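Local coordinates for phosphomethylpyrimidine kinase (Pyrococcus furiosus, PDB 2PB9), which probably joins the pyrimidine and thiazole phosphates into thiamine phosphate through this C-terminal ThiN domain, its absent kinase part probably phosphorylating hydroxymethylpyrimidine and its monophosphate, at residues Arg17-Ile22 against Glu181-Leu186; Asn23-Ile28 against Asn62-Val67; Gly32-Tyr37 against Lys54-Lys59; Arg93-Ile98 against Leu170-Asn175. All coordinates share one frame; numbering follows the deposited sequence.

Contact 4 is the core of the domain, two central strands of the mixed sheet joined by backbone hydrogen bonds, its centre about 4 Å from the centre of the chain. Contact 3 is also buried; contacts 1 and 2 are partly buried, nearer the surface. Contact 1 packs the helices at the two ends of the chain over one face of that sheet, apolar toward the sheet and ionic at its rim. Contacts 2 and 3 share the hairpin of strands 57-59 and 64-66: the first is mostly apolar, with Val-64 set among Pro-24, Val-25 and Ile-28 and two asparagines at its border, the second a backbone bridge and a phosphate site. Contacts 3 and 4 meet in the large sheet.

Contact 1. Residues Arg17-Ile22 against Glu181-Leu186; sequences REFESI and EKIKML
Glu-18 and Lys-184 close the outer rim of a helix-helix contact, in which helices 5-21 and 176-185 lie next to each other over one face of the central sheet. Glu-18 CG stands anti to the backbone N (chi1 -179°), and the extended chain carries its carboxylate outward. There OE2 forms a salt bridge of 2.9 Å with Lys-184 NZ. The two side chains cross at about a right angle, the lysine bending near its end to arrive. With an alanine here, the Lys-184 ammonium would probably be left without its acidic mate and the lysine chain freer to move. Phe-19 turns inward instead. Its ring presents an edge to Ile-183, with CE1 4.1 Å from Ile-183 CG2, while Ile-96 of the sheet lies against the same ring. Ser-21 OG, one turn on from Glu-18, hydrogen-bonds back to Glu-18 O at 2.8 Å, and this oxygen also accepts from Ile-22 N. Ile-22, just past the end of the helix, reaches the other helix with both branches. CD1 lies 4.2 Å from Ile-183 CG2 on the buried side, and CG2 lies 3.8 Å from Lys-184 NZ on the outer one.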
loop_
_atom_site.group_PDB
_atom_site.type_symbol
_atom_site.label_atom_id
_atom_site.label_comp_id
_atom_site.label_asym_id
_atom_site.label_seq_id
_atom_site.Cartn_x
_atom_site.Cartn_y
_atom_site.Cartn_z
ATOM N N ARG A 17 6.659 7.505 -35.049
ATOM C CA ARG A 17 7.898 8.072 -35.553
ATOM C C ARG A 17 7.971 9.529 -35.106
ATOM O O ARG A 17 9.015 10.004 -34.668
ATOM C CB ARG A 17 7.966 7.976 -37.082
ATOM C CG ARG A 17 9.397 7.798 -37.598
ATOM C CD ARG A 17 9.580 8.062 -39.102
ATOM N NE ARG A 17 8.768 7.202 -39.969
ATOM C CZ ARG A 17 7.513 7.463 -40.328
ATOM N NH1 ARG A 17 6.907 8.570 -39.898
ATOM N NH2 ARG A 17 6.859 6.620 -41.122
ATOM N N GLU A 18 6.857 10.242 -35.198
ATOM C CA GLU A 18 6.871 11.628 -34.773
ATOM C C GLU A 18 6.981 11.731 -33.247
ATOM O O GLU A 18 7.641 12.621 -32.718
ATOM C CB GLU A 18 5.626 12.368 -35.272
ATOM C CG GLU A 18 5.623 13.834 -34.865
ATOM C CD GLU A 18 4.522 14.644 -35.526
ATOM O OE1 GLU A 18 3.365 14.177 -35.556
ATOM O OE2 GLU A 18 4.807 15.763 -36.005
ATOM N N PHE A 19 6.310 10.813 -32.549
ATOM C CA PHE A 19 6.438 10.835 -31.102
ATOM C C PHE A 19 7.889 10.785 -30.643
ATOM O O PHE A 19 8.344 11.583 -29.864
ATOM C CB PHE A 19 5.660 9.680 -30.475
ATOM C CG PHE A 19 5.861 9.563 -28.995
ATOM C CD1 PHE A 19 5.244 10.450 -28.129
ATOM C CD2 PHE A 19 6.670 8.571 -28.472
ATOM C CE1 PHE A 19 5.430 10.348 -26.764
ATOM C CE2 PHE A 19 6.862 8.464 -27.108
ATOM C CZ PHE A 19 6.241 9.353 -26.252
ATOM N N GLU A 20 8.607 9.846 -31.273
ATOM C CA GLU A 20 10.032 9.685 -31.012
ATOM C C GLU A 20 10.809 10.953 -31.363
ATOM O O GLU A 20 11.652 11.398 -30.592
ATOM C CB GLU A 20 10.613 8.534 -31.836
ATOM C CG GLU A 20 10.184 7.159 -31.424
ATOM C CD GLU A 20 10.828 6.095 -32.281
ATOM O OE1 GLU A 20 10.692 6.188 -33.523
ATOM O OE2 GLU A 20 11.465 5.167 -31.729
ATOM N N SER A 21 10.529 11.530 -32.527
ATOM C CA SER A 21 11.243 12.724 -32.948
ATOM C C SER A 21 11.127 13.876 -31.948
ATOM O O SER A 21 12.113 14.565 -31.689
ATOM C CB SER A 21 10.780 13.178 -34.343
ATOM O OG SER A 21 9.545 13.870 -34.298
ATOM N N ILE A 22 9.948 14.090 -31.374
ATOM C CA ILE A 22 9.794 15.172 -30.401
ATOM C C ILE A 22 10.531 14.849 -29.104
ATOM O O ILE A 22 10.585 15.665 -28.187
ATOM C CB ILE A 22 8.305 15.477 -30.096
ATOM C CG1 ILE A 22 7.607 14.250 -29.510
ATOM C CG2 ILE A 22 7.602 15.931 -31.371
ATOM C CD1 ILE A 22 6.140 14.491 -29.198
ATOM N N GLU A 181 -1.187 15.113 -30.729
ATOM C CA GLU A 181 -1.333 16.552 -30.610
ATOM C C GLU A 181 -1.456 16.985 -29.156
ATOM O O GLU A 181 -0.923 18.022 -28.776
ATOM C CB GLU A 181 -2.526 17.035 -31.440
ATOM C CG GLU A 181 -2.360 16.718 -32.934
ATOM C CD GLU A 181 -3.411 17.369 -33.840
ATOM O OE1 GLU A 181 -3.404 18.616 -33.955
ATOM O OE2 GLU A 181 -4.233 16.635 -34.441
ATOM N N LYS A 182 -2.138 16.194 -28.335
ATOM C CA LYS A 182 -2.286 16.534 -26.922
ATOM C C LYS A 182 -0.906 16.458 -26.278
ATOM O O LYS A 182 -0.548 17.273 -25.432
ATOM C CB LYS A 182 -3.206 15.537 -26.206
ATOM C CG LYS A 182 -4.588 15.370 -26.785
ATOM C CD LYS A 182 -5.582 16.287 -26.124
ATOM C CE LYS A 182 -6.962 16.133 -26.747
ATOM N NZ LYS A 182 -6.953 16.457 -28.212
ATOM N N ILE A 183 -0.138 15.454 -26.679
ATOM C CA ILE A 183 1.194 15.260 -26.134
ATOM C C ILE A 183 2.077 16.446 -26.481
ATOM O O ILE A 183 2.814 16.959 -25.632
ATOM C CB ILE A 183 1.828 13.963 -26.678
ATOM C CG1 ILE A 183 0.994 12.762 -26.229
ATOM C CG2 ILE A 183 3.268 13.830 -26.192
ATOM C CD1 ILE A 183 0.866 12.623 -24.719
ATOM N N LYS A 184 2.002 16.877 -27.736
ATOM C CA LYS A 184 2.784 18.014 -28.194
ATOM C C LYS A 184 2.524 19.210 -27.277
ATOM O O LYS A 184 3.464 19.900 -26.871
ATOM C CB LYS A 184 2.425 18.346 -29.647
ATOM C CG LYS A 184 3.107 17.441 -30.693
ATOM C CD LYS A 184 2.465 17.598 -32.072
ATOM C CE LYS A 184 3.494 17.765 -33.192
ATOM N NZ LYS A 184 4.452 16.633 -33.283
HETATM N N MSE A 185 1.255 19.435 -26.939
HETATM C CA MSE A 185 0.866 20.537 -26.056
HETATM C C MSE A 185 1.575 20.415 -24.716
HETATM O O MSE A 185 2.103 21.393 -24.173
HETATM C CB MSE A 185 -0.639 20.513 -25.785
HETATM C CG MSE A 185 -1.537 20.927 -26.926
HETATM SE SE MSE A 185 -3.406 20.773 -26.378
HETATM C CE MSE A 185 -3.986 19.428 -27.660
ATOM N N LEU A 186 1.563 19.196 -24.190
ATOM C CA LEU A 186 2.167 18.881 -22.902
ATOM C C LEU A 186 3.603 19.370 -22.789
ATOM O O LEU A 186 4.178 19.385 -21.705
ATOM C CB LEU A 186 2.109 17.372 -22.665
ATOM C CG LEU A 186 2.376 16.897 -21.241
ATOM C CD1 LEU A 186 1.424 17.594 -20.284
ATOM C CD2 LEU A 186 2.201 15.391 -21.170
#

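Contact 2. Residues Asn23-Ile28 against Asn62-Val67; sequences NPVRLI and NSVKAV
Two asparagine amides are the flat groups here. The amide of Asn-62 comes at Val-25 with its oxygen end, OD1 lying 4.0 Å from Val-25 CG2. The amide of Asn-23 lies beside the backbone of Asn-62 and Ser-63, but which way round it sits is doubtful. The contact joins a type I beta turn, Val-25 to Ile-28, to strand 64-66 of the beta-hairpin it forms with strand 57-59. Asn-23 leads into the turn: it is the first residue to leave the helical conformation after helix 5-21, and does so with a positive phi of 45°. The turn is closed by Ile-28 N donating to Val-25 O at 3.1 Å. Lys-59 NZ also bonds to that oxygen, and to Ile-28 O as well, so the hairpin grips the turn by its carbonyls too. Val-25 points at the hairpin and lays CG2 over the backbone, 3.4 Å from Asn-62 O. Val-64 is the main apolar group of the strand, directed toward the turn. Its two methyls are shared out: CG2 approaches the ring of Pro-24 at CD, 4.2 Å away, the two side chains crossing at about a right angle. The other methyl faces Val-25 and Ile-28, CG1 standing anti to the carbonyl carbon (chi1 -47°). There Val-64 CG1 has Val-25 CG2 at 4.1 Å and Ile-28 CG1 at 3.6 Å.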
loop_
_atom_site.group_PDB
_atom_site.type_symbol
_atom_site.label_atom_id
_atom_site.label_comp_id
_atom_site.label_asym_id
_atom_site.label_seq_id
_atom_site.Cartn_x
_atom_site.Cartn_y
_atom_site.Cartn_z
ATOM N N ASN A 23 11.093 13.644 -29.048
ATOM C CA ASN A 23 11.879 13.174 -27.907
ATOM C C ASN A 23 11.296 13.441 -26.521
ATOM O O ASN A 23 11.838 14.235 -25.752
ATOM C CB ASN A 23 13.285 13.776 -27.978
ATOM C CG ASN A 23 14.173 13.320 -26.833
ATOM O OD1 ASN A 23 14.389 12.122 -26.641
ATOM N ND2 ASN A 23 14.691 14.277 -26.064
ATOM N N PRO A 24 10.194 12.758 -26.178
ATOM C CA PRO A 24 9.493 12.878 -24.897
ATOM C C PRO A 24 10.020 11.906 -23.836
ATOM O O PRO A 24 9.340 10.953 -23.456
ATOM C CB PRO A 24 8.065 12.561 -25.285
ATOM C CG PRO A 24 8.273 11.434 -26.261
ATOM C CD PRO A 24 9.421 11.925 -27.117
ATOM N N VAL A 25 11.228 12.148 -23.351
ATOM C CA VAL A 25 11.815 11.262 -22.360
ATOM C C VAL A 25 11.169 11.388 -20.978
ATOM O O VAL A 25 10.884 10.379 -20.331
ATOM C CB VAL A 25 13.333 11.511 -22.234
ATOM C CG1 VAL A 25 13.997 10.346 -21.511
ATOM C CG2 VAL A 25 13.936 11.704 -23.616
ATOM N N ARG A 26 10.927 12.614 -20.523
ATOM C CA ARG A 26 10.337 12.797 -19.202
ATOM C C ARG A 26 8.964 12.164 -19.066
ATOM O O ARG A 26 8.521 11.894 -17.948
ATOM C CB ARG A 26 10.234 14.283 -18.849
ATOM C CG ARG A 26 9.224 15.064 -19.674
ATOM C CD ARG A 26 9.258 16.554 -19.320
ATOM N NE ARG A 26 8.486 16.887 -18.120
ATOM C CZ ARG A 26 7.289 17.469 -18.142
ATOM N NH1 ARG A 26 6.723 17.787 -19.304
ATOM N NH2 ARG A 26 6.657 17.739 -17.003
ATOM N N LEU A 27 8.301 11.921 -20.197
ATOM C CA LEU A 27 6.957 11.345 -20.194
ATOM C C LEU A 27 6.878 9.817 -20.240
ATOM O O LEU A 27 5.801 9.248 -20.101
ATOM C CB LEU A 27 6.143 11.919 -21.361
ATOM C CG LEU A 27 5.903 13.434 -21.407
ATOM C CD1 LEU A 27 4.976 13.786 -22.570
ATOM C CD2 LEU A 27 5.291 13.897 -20.091
ATOM N N ILE A 28 8.009 9.154 -20.428
ATOM C CA ILE A 28 8.035 7.702 -20.517
ATOM C C ILE A 28 8.153 7.009 -19.163
ATOM O O ILE A 28 9.095 7.263 -18.418
ATOM C CB ILE A 28 9.230 7.236 -21.399
ATOM C CG1 ILE A 28 9.106 7.824 -22.806
ATOM C CG2 ILE A 28 9.284 5.712 -21.464
ATOM C CD1 ILE A 28 8.036 7.206 -23.636
ATOM N N ASN A 62 19.202 9.736 -23.717
ATOM C CA ASN A 62 18.489 10.908 -23.256
ATOM C C ASN A 62 17.404 11.028 -24.302
ATOM O O ASN A 62 17.126 12.108 -24.821
ATOM C CB ASN A 62 19.387 12.145 -23.284
ATOM C CG ASN A 62 18.649 13.413 -22.864
ATOM O OD1 ASN A 62 17.440 13.390 -22.609
ATOM N ND2 ASN A 62 19.375 14.529 -22.800
ATOM N N SER A 63 16.817 9.887 -24.630
ATOM C CA SER A 63 15.758 9.842 -25.620
ATOM C C SER A 63 14.871 8.620 -25.430
ATOM O O SER A 63 14.936 7.939 -24.408
ATOM C CB SER A 63 16.354 9.851 -27.033
ATOM O OG SER A 63 17.279 8.794 -27.196
ATOM N N VAL A 64 14.041 8.350 -26.426
ATOM C CA VAL A 64 13.133 7.226 -26.361
ATOM C C VAL A 64 13.315 6.345 -27.582
ATOM O O VAL A 64 13.850 6.778 -28.603
ATOM C CB VAL A 64 11.676 7.706 -26.302
ATOM C CG1 VAL A 64 11.547 8.809 -25.267
ATOM C CG2 VAL A 64 11.226 8.186 -27.675
ATOM N N LYS A 65 12.861 5.105 -27.480
ATOM C CA LYS A 65 12.998 4.188 -28.591
ATOM C C LYS A 65 11.863 3.191 -28.607
ATOM O O LYS A 65 11.500 2.634 -27.574
ATOM C CB LYS A 65 14.342 3.461 -28.488
ATOM C CG LYS A 65 14.617 2.464 -29.593
ATOM C CD LYS A 65 16.017 1.886 -29.472
ATOM C CE LYS A 65 16.246 0.781 -30.489
ATOM N NZ LYS A 65 17.645 0.283 -30.445
ATOM N N ALA A 66 11.282 2.997 -29.786
ATOM C CA ALA A 66 10.203 2.031 -29.963
ATOM C C ALA A 66 10.954 0.742 -30.213
ATOM O O ALA A 66 11.640 0.613 -31.220
ATOM C CB ALA A 66 9.359 2.392 -31.174
ATOM N N VAL A 67 10.844 -0.209 -29.296
ATOM C CA VAL A 67 11.579 -1.460 -29.447
ATOM C C VAL A 67 11.257 -2.238 -30.707
ATOM O O VAL A 67 12.112 -2.929 -31.239
ATOM C CB VAL A 67 11.367 -2.393 -28.236
ATOM C CG1 VAL A 67 12.082 -3.721 -28.471
ATOM C CG2 VAL A 67 11.889 -1.722 -26.977
#

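Contact 3. Residues Gly32-Tyr37 against Lys54-Lys59; sequences GTNFVY and KGRIVK. With PO4 (phosphate ion), chain C.
Arg-56 and Asn-34 cross at about a right angle beside a bound phosphate ion, with the guanidinium and amide planes 56° apart. The arginine chain runs extended from CG to NE, so that its NE-H meets the anion at the guanidinium edge, in plane. Arg-56 NE donates to phosphate O2 at 2.9 Å, with 155° at the hydrogen. Asn-34 flanks the same oxygen, its CB 3.7 Å from phosphate O2 and 4.0 Å from Arg-56 CG. Ser-75 OG and the backbone N atoms of His-77 and Leu-78, at the start of helix 77-86, also hydrogen-bond to the phosphate. The ion probably came from the crystallisation liquor, but its place is consistent with a pocket for a phosphate of the substrates. Arg-56 is fixed further by NH1 on Val-31 O and by an NH2 salt bridge to Glu-30 of the second subunit. A leucine in its place would probably deprive the phosphate of this donor and leave that glutamate without its charged mate. Alongside, a single antiparallel bridge joins Thr-33 and Ile-57 as a hydrogen-bonded pair: Thr-33 N gives an almost straight bond of 2.8 Å to Ile-57 O, and Ile-57 N returns one of 2.6 Å to Thr-33 O. Gly-32, just before it, has a positive phi (97°) at which a beta carbon would be jammed against the preceding carbonyl O. From this bridge the chain enters strand 35-38 of the large sheet, whose Phe-35 packs against helices 5-21 and 176-185, while strand 57-59 pairs with strand 64-66.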
loop_
_atom_site.group_PDB
_atom_site.type_symbol
_atom_site.label_atom_id
_atom_site.label_comp_id
_atom_site.label_asym_id
_atom_site.label_seq_id
_atom_site.Cartn_x
_atom_site.Cartn_y
_atom_site.Cartn_z
ATOM N N GLY A 32 7.403 1.295 -19.838
ATOM C CA GLY A 32 7.402 1.636 -21.249
ATOM C C GLY A 32 6.103 2.266 -21.722
ATOM O O GLY A 32 5.053 2.127 -21.093
ATOM N N THR A 33 6.173 2.975 -22.837
ATOM C CA THR A 33 4.986 3.595 -23.380
ATOM C C THR A 33 4.512 2.848 -24.627
ATOM O O THR A 33 5.310 2.480 -25.498
ATOM C CB THR A 33 5.232 5.089 -23.729
ATOM O OG1 THR A 33 5.291 5.851 -22.518
ATOM C CG2 THR A 33 4.107 5.641 -24.626
ATOM N N ASN A 34 3.210 2.600 -24.679
ATOM C CA ASN A 34 2.618 1.953 -25.823
ATOM C C ASN A 34 1.595 2.937 -26.394
ATOM O O ASN A 34 0.909 3.646 -25.656
ATOM C CB ASN A 34 1.960 0.632 -25.423
ATOM C CG ASN A 34 2.029 -0.405 -26.536
ATOM O OD1 ASN A 34 1.949 -1.601 -26.281
ATOM N ND2 ASN A 34 2.180 0.052 -27.775
ATOM N N PHE A 35 1.524 2.986 -27.715
ATOM C CA PHE A 35 0.632 3.886 -28.424
ATOM C C PHE A 35 -0.236 2.967 -29.285
ATOM O O PHE A 35 0.284 2.188 -30.094
ATOM C CB PHE A 35 1.499 4.825 -29.273
ATOM C CG PHE A 35 0.787 6.039 -29.791
ATOM C CD1 PHE A 35 1.503 7.030 -30.467
ATOM C CD2 PHE A 35 -0.590 6.187 -29.650
ATOM C CE1 PHE A 35 0.861 8.152 -31.001
ATOM C CE2 PHE A 35 -1.248 7.304 -30.179
ATOM C CZ PHE A 35 -0.517 8.288 -30.858
ATOM N N VAL A 36 -1.551 3.033 -29.102
ATOM C CA VAL A 36 -2.431 2.154 -29.866
ATOM C C VAL A 36 -3.480 2.824 -30.725
ATOM O O VAL A 36 -3.825 3.994 -30.537
ATOM C CB VAL A 36 -3.175 1.133 -28.957
ATOM C CG1 VAL A 36 -2.181 0.326 -28.172
ATOM C CG2 VAL A 36 -4.162 1.853 -28.035
ATOM N N TYR A 37 -3.979 2.047 -31.676
ATOM C CA TYR A 37 -5.015 2.486 -32.592
ATOM C C TYR A 37 -5.826 1.242 -32.931
ATOM O O TYR A 37 -5.344 0.315 -33.583
ATOM C CB TYR A 37 -4.393 3.093 -33.839
ATOM C CG TYR A 37 -5.371 3.845 -34.711
ATOM C CD1 TYR A 37 -6.650 4.169 -34.250
ATOM C CD2 TYR A 37 -5.006 4.253 -35.999
ATOM C CE1 TYR A 37 -7.542 4.877 -35.047
ATOM C CE2 TYR A 37 -5.886 4.963 -36.801
ATOM C CZ TYR A 37 -7.148 5.269 -36.321
ATOM O OH TYR A 37 -8.001 5.976 -37.122
ATOM N N LYS A 54 5.077 -3.202 -30.697
ATOM C CA LYS A 54 5.615 -4.427 -30.120
ATOM C C LYS A 54 6.881 -4.132 -29.331
ATOM O O LYS A 54 7.918 -3.809 -29.903
ATOM C CB LYS A 54 5.919 -5.443 -31.216
ATOM C CG LYS A 54 6.454 -6.735 -30.684
ATOM C CD LYS A 54 6.767 -7.697 -31.803
ATOM C CE LYS A 54 7.349 -8.987 -31.242
ATOM N NZ LYS A 54 7.768 -9.902 -32.326
ATOM N N GLY A 55 6.785 -4.243 -28.011
ATOM C CA GLY A 55 7.928 -3.979 -27.159
ATOM C C GLY A 55 7.842 -2.583 -26.577
ATOM O O GLY A 55 8.721 -2.163 -25.832
ATOM N N ARG A 56 6.779 -1.866 -26.933
ATOM C CA ARG A 56 6.541 -0.503 -26.463
ATOM C C ARG A 56 7.672 0.456 -26.824
ATOM O O ARG A 56 8.527 0.146 -27.652
ATOM C CB ARG A 56 6.325 -0.512 -24.947
ATOM C CG ARG A 56 5.225 -1.463 -24.512
ATOM C CD ARG A 56 5.217 -1.653 -23.012
ATOM N NE ARG A 56 4.430 -2.807 -22.590
ATOM C CZ ARG A 56 4.693 -3.510 -21.491
ATOM N NH1 ARG A 56 5.721 -3.173 -20.724
ATOM N NH2 ARG A 56 3.930 -4.540 -21.149
ATOM N N ILE A 57 7.653 1.634 -26.213
ATOM C CA ILE A 57 8.685 2.641 -26.446
ATOM C C ILE A 57 9.305 2.927 -25.078
ATOM O O ILE A 57 8.612 3.350 -24.150
ATOM C CB ILE A 57 8.077 3.929 -27.034
ATOM C CG1 ILE A 57 7.094 3.562 -28.150
ATOM C CG2 ILE A 57 9.181 4.821 -27.593
ATOM C CD1 ILE A 57 6.317 4.738 -28.717
ATOM N N VAL A 58 10.606 2.683 -24.958
ATOM C CA VAL A 58 11.314 2.855 -23.688
ATOM C C VAL A 58 12.360 3.975 -23.681
ATOM O O VAL A 58 12.781 4.452 -24.743
ATOM C CB VAL A 58 12.013 1.525 -23.306
ATOM C CG1 VAL A 58 11.015 0.389 -23.361
ATOM C CG2 VAL A 58 13.154 1.225 -24.268
ATOM N N LYS A 59 12.769 4.400 -22.484
ATOM C CA LYS A 59 13.797 5.437 -22.383
ATOM C C LYS A 59 15.059 4.825 -22.965
ATOM O O LYS A 59 15.454 3.714 -22.597
ATOM C CB LYS A 59 14.099 5.836 -20.932
ATOM C CG LYS A 59 13.002 6.563 -20.165
ATOM C CD LYS A 59 13.615 7.289 -18.947
ATOM C CE LYS A 59 12.574 7.689 -17.865
ATOM N NZ LYS A 59 11.579 8.790 -18.212
HETATM P P PO4 C . 0.895 -2.788 -23.092
HETATM O O1 PO4 C . 1.277 -1.874 -21.985
HETATM O O2 PO4 C . 1.992 -2.822 -24.104
HETATM O O3 PO4 C . 0.703 -4.169 -22.526
HETATM O O4 PO4 C . -0.365 -2.309 -23.720
#

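Contact 4. Residues Arg93-Ile98 against Leu170-Asn175; sequences RSAINI and LVFGRN
Two central antiparallel strands of the mixed sheet, 94-98 and 168-173, meet here; the axes of the short segments 94-98 and 170-173 approach to 4.6 Å, at 162° between their directions, and helices cover both faces, as in a layered alpha/beta fold. Ser-94 pairs with Gly-173 and Ile-96 with Val-171 as hydrogen-bonded pairs, alternating with the non-hydrogen-bonded pairs Ala-95 with Phe-172 and Asn-97 with Leu-170. The bonds differ in quality. Val-171 N reaches Ile-96 O at 3.2 Å in the carbonyl plane, whereas Gly-173 N approaches Ser-94 O from above its plane, and the bond from Ile-96 N to Val-171 O is weak. Ser-94, Ile-96 and Val-171 line the face under helix 176-185. Ser-94 OG bonds to Val-36 O of the next strand, while its CB lies 3.4 Å from Asn-175 C. Asn-175 is the N-cap of that helix, its OD1 accepting from Glu-178 N. The other face, under helix 77-86, carries Ala-95, Asn-97, Leu-170 and Phe-172. Ala-95 CB touches the phenylalanine ring at Phe-172 CD2, 3.8 Å away, and Tyr-85 stacks on that ring. With its CG between the backbone N and the carbonyl carbon (chi1 65°), Asn-97 swings its amide away from Leu-170 to bond with Asn-34 N and Gly-32 O, leaving its CB to meet Leu-170 CD2 at 3.5 Å.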
loop_
_atom_site.group_PDB
_atom_site.type_symbol
_atom_site.label_atom_id
_atom_site.label_comp_id
_atom_site.label_asym_id
_atom_site.label_seq_id
_atom_site.Cartn_x
_atom_site.Cartn_y
_atom_site.Cartn_z
ATOM N N ARG A 93 -10.550 5.420 -30.740
ATOM C CA ARG A 93 -9.816 4.171 -30.794
ATOM C C ARG A 93 -8.313 4.304 -30.766
ATOM O O ARG A 93 -7.593 3.417 -31.222
ATOM C CB ARG A 93 -10.230 3.360 -32.012
ATOM C CG ARG A 93 -10.720 4.171 -33.171
ATOM C CD ARG A 93 -11.994 3.546 -33.678
ATOM N NE ARG A 93 -12.181 3.801 -35.094
ATOM C CZ ARG A 93 -11.381 3.345 -36.050
ATOM N NH1 ARG A 93 -10.330 2.598 -35.744
ATOM N NH2 ARG A 93 -11.636 3.642 -37.315
ATOM N N SER A 94 -7.840 5.419 -30.229
ATOM C CA SER A 94 -6.415 5.649 -30.100
ATOM C C SER A 94 -6.185 6.077 -28.662
ATOM O O SER A 94 -7.089 6.607 -28.008
ATOM C CB SER A 94 -5.947 6.750 -31.049
ATOM O OG SER A 94 -4.532 6.879 -31.003
ATOM N N ALA A 95 -4.979 5.833 -28.167
ATOM C CA ALA A 95 -4.629 6.205 -26.804
ATOM C C ALA A 95 -3.134 6.031 -26.621
ATOM O O ALA A 95 -2.454 5.501 -27.497
ATOM C CB ALA A 95 -5.391 5.324 -25.797
ATOM N N ILE A 96 -2.630 6.489 -25.483
ATOM C CA ILE A 96 -1.214 6.361 -25.161
ATOM C C ILE A 96 -1.020 6.507 -23.656
ATOM O O ILE A 96 -1.695 7.309 -23.004
ATOM C CB ILE A 96 -0.362 7.429 -25.892
ATOM C CG1 ILE A 96 1.117 7.159 -25.654
ATOM C CG2 ILE A 96 -0.697 8.825 -25.385
ATOM C CD1 ILE A 96 2.021 8.061 -26.456
ATOM N N ASN A 97 -0.125 5.715 -23.086
ATOM C CA ASN A 97 0.098 5.840 -21.661
ATOM C C ASN A 97 1.455 6.477 -21.398
ATOM O O ASN A 97 2.478 6.072 -21.964
ATOM C CB ASN A 97 -0.012 4.481 -20.940
ATOM C CG ASN A 97 1.073 3.491 -21.349
ATOM O OD1 ASN A 97 0.963 2.818 -22.374
ATOM N ND2 ASN A 97 2.126 3.398 -20.542
ATOM N N ILE A 98 1.448 7.503 -20.556
ATOM C CA ILE A 98 2.673 8.184 -20.211
ATOM C C ILE A 98 2.864 8.198 -18.710
ATOM O O ILE A 98 1.932 7.949 -17.947
ATOM C CB ILE A 98 2.677 9.621 -20.734
ATOM C CG1 ILE A 98 1.448 10.369 -20.221
ATOM C CG2 ILE A 98 2.685 9.611 -22.253
ATOM C CD1 ILE A 98 1.424 11.846 -20.624
ATOM N N LEU A 170 -3.382 8.152 -18.853
ATOM C CA LEU A 170 -3.838 7.710 -20.161
ATOM C C LEU A 170 -4.487 8.910 -20.858
ATOM O O LEU A 170 -5.232 9.681 -20.247
ATOM C CB LEU A 170 -4.858 6.576 -20.016
ATOM C CG LEU A 170 -4.461 5.459 -19.045
ATOM C CD1 LEU A 170 -5.581 4.445 -18.959
ATOM C CD2 LEU A 170 -3.188 4.792 -19.499
ATOM N N VAL A 171 -4.165 9.081 -22.133
ATOM C CA VAL A 171 -4.729 10.159 -22.921
ATOM C C VAL A 171 -5.279 9.541 -24.187
ATOM O O VAL A 171 -4.581 8.793 -24.872
ATOM C CB VAL A 171 -3.677 11.238 -23.255
ATOM C CG1 VAL A 171 -2.316 10.610 -23.403
ATOM C CG2 VAL A 171 -4.069 11.969 -24.531
ATOM N N PHE A 172 -6.542 9.885 -24.498
ATOM C CA PHE A 172 -7.249 9.301 -25.630
ATOM C C PHE A 172 -7.467 10.337 -26.721
ATOM O O PHE A 172 -7.539 11.529 -26.514
ATOM C CB PHE A 172 -8.587 8.715 -25.181
ATOM C CG PHE A 172 -8.475 7.794 -24.005
ATOM C CD1 PHE A 172 -8.177 8.292 -22.748
ATOM C CD2 PHE A 172 -8.666 6.434 -24.159
ATOM C CE1 PHE A 172 -8.071 7.445 -21.661
ATOM C CE2 PHE A 172 -8.561 5.581 -23.077
ATOM C CZ PHE A 172 -8.265 6.086 -21.825
ATOM N N GLY A 173 -7.636 9.771 -27.933
ATOM C CA GLY A 173 -7.892 10.553 -29.123
ATOM C C GLY A 173 -8.661 9.669 -30.082
ATOM O O GLY A 173 -8.712 8.450 -29.905
ATOM N N ARG A 174 -9.263 10.265 -31.101
ATOM C CA ARG A 174 -10.018 9.482 -32.057
ATOM C C ARG A 174 -9.088 8.799 -33.054
ATOM O O ARG A 174 -9.471 7.834 -33.709
ATOM C CB ARG A 174 -11.026 10.379 -32.763
ATOM C CG ARG A 174 -11.939 11.094 -31.789
ATOM C CD ARG A 174 -12.969 11.911 -32.517
ATOM N NE ARG A 174 -12.361 12.845 -33.454
ATOM C CZ ARG A 174 -13.046 13.509 -34.380
ATOM N NH1 ARG A 174 -14.358 13.333 -34.479
ATOM N NH2 ARG A 174 -12.425 14.340 -35.213
ATOM N N ASN A 175 -7.864 9.300 -33.162
ATOM C CA ASN A 175 -6.859 8.717 -34.047
ATOM C C ASN A 175 -5.500 9.097 -33.461
ATOM O O ASN A 175 -5.421 9.967 -32.592
ATOM C CB ASN A 175 -7.007 9.265 -35.474
ATOM C CG ASN A 175 -6.874 10.782 -35.540
ATOM O OD1 ASN A 175 -5.810 11.339 -35.263
ATOM N ND2 ASN A 175 -7.957 11.454 -35.900
#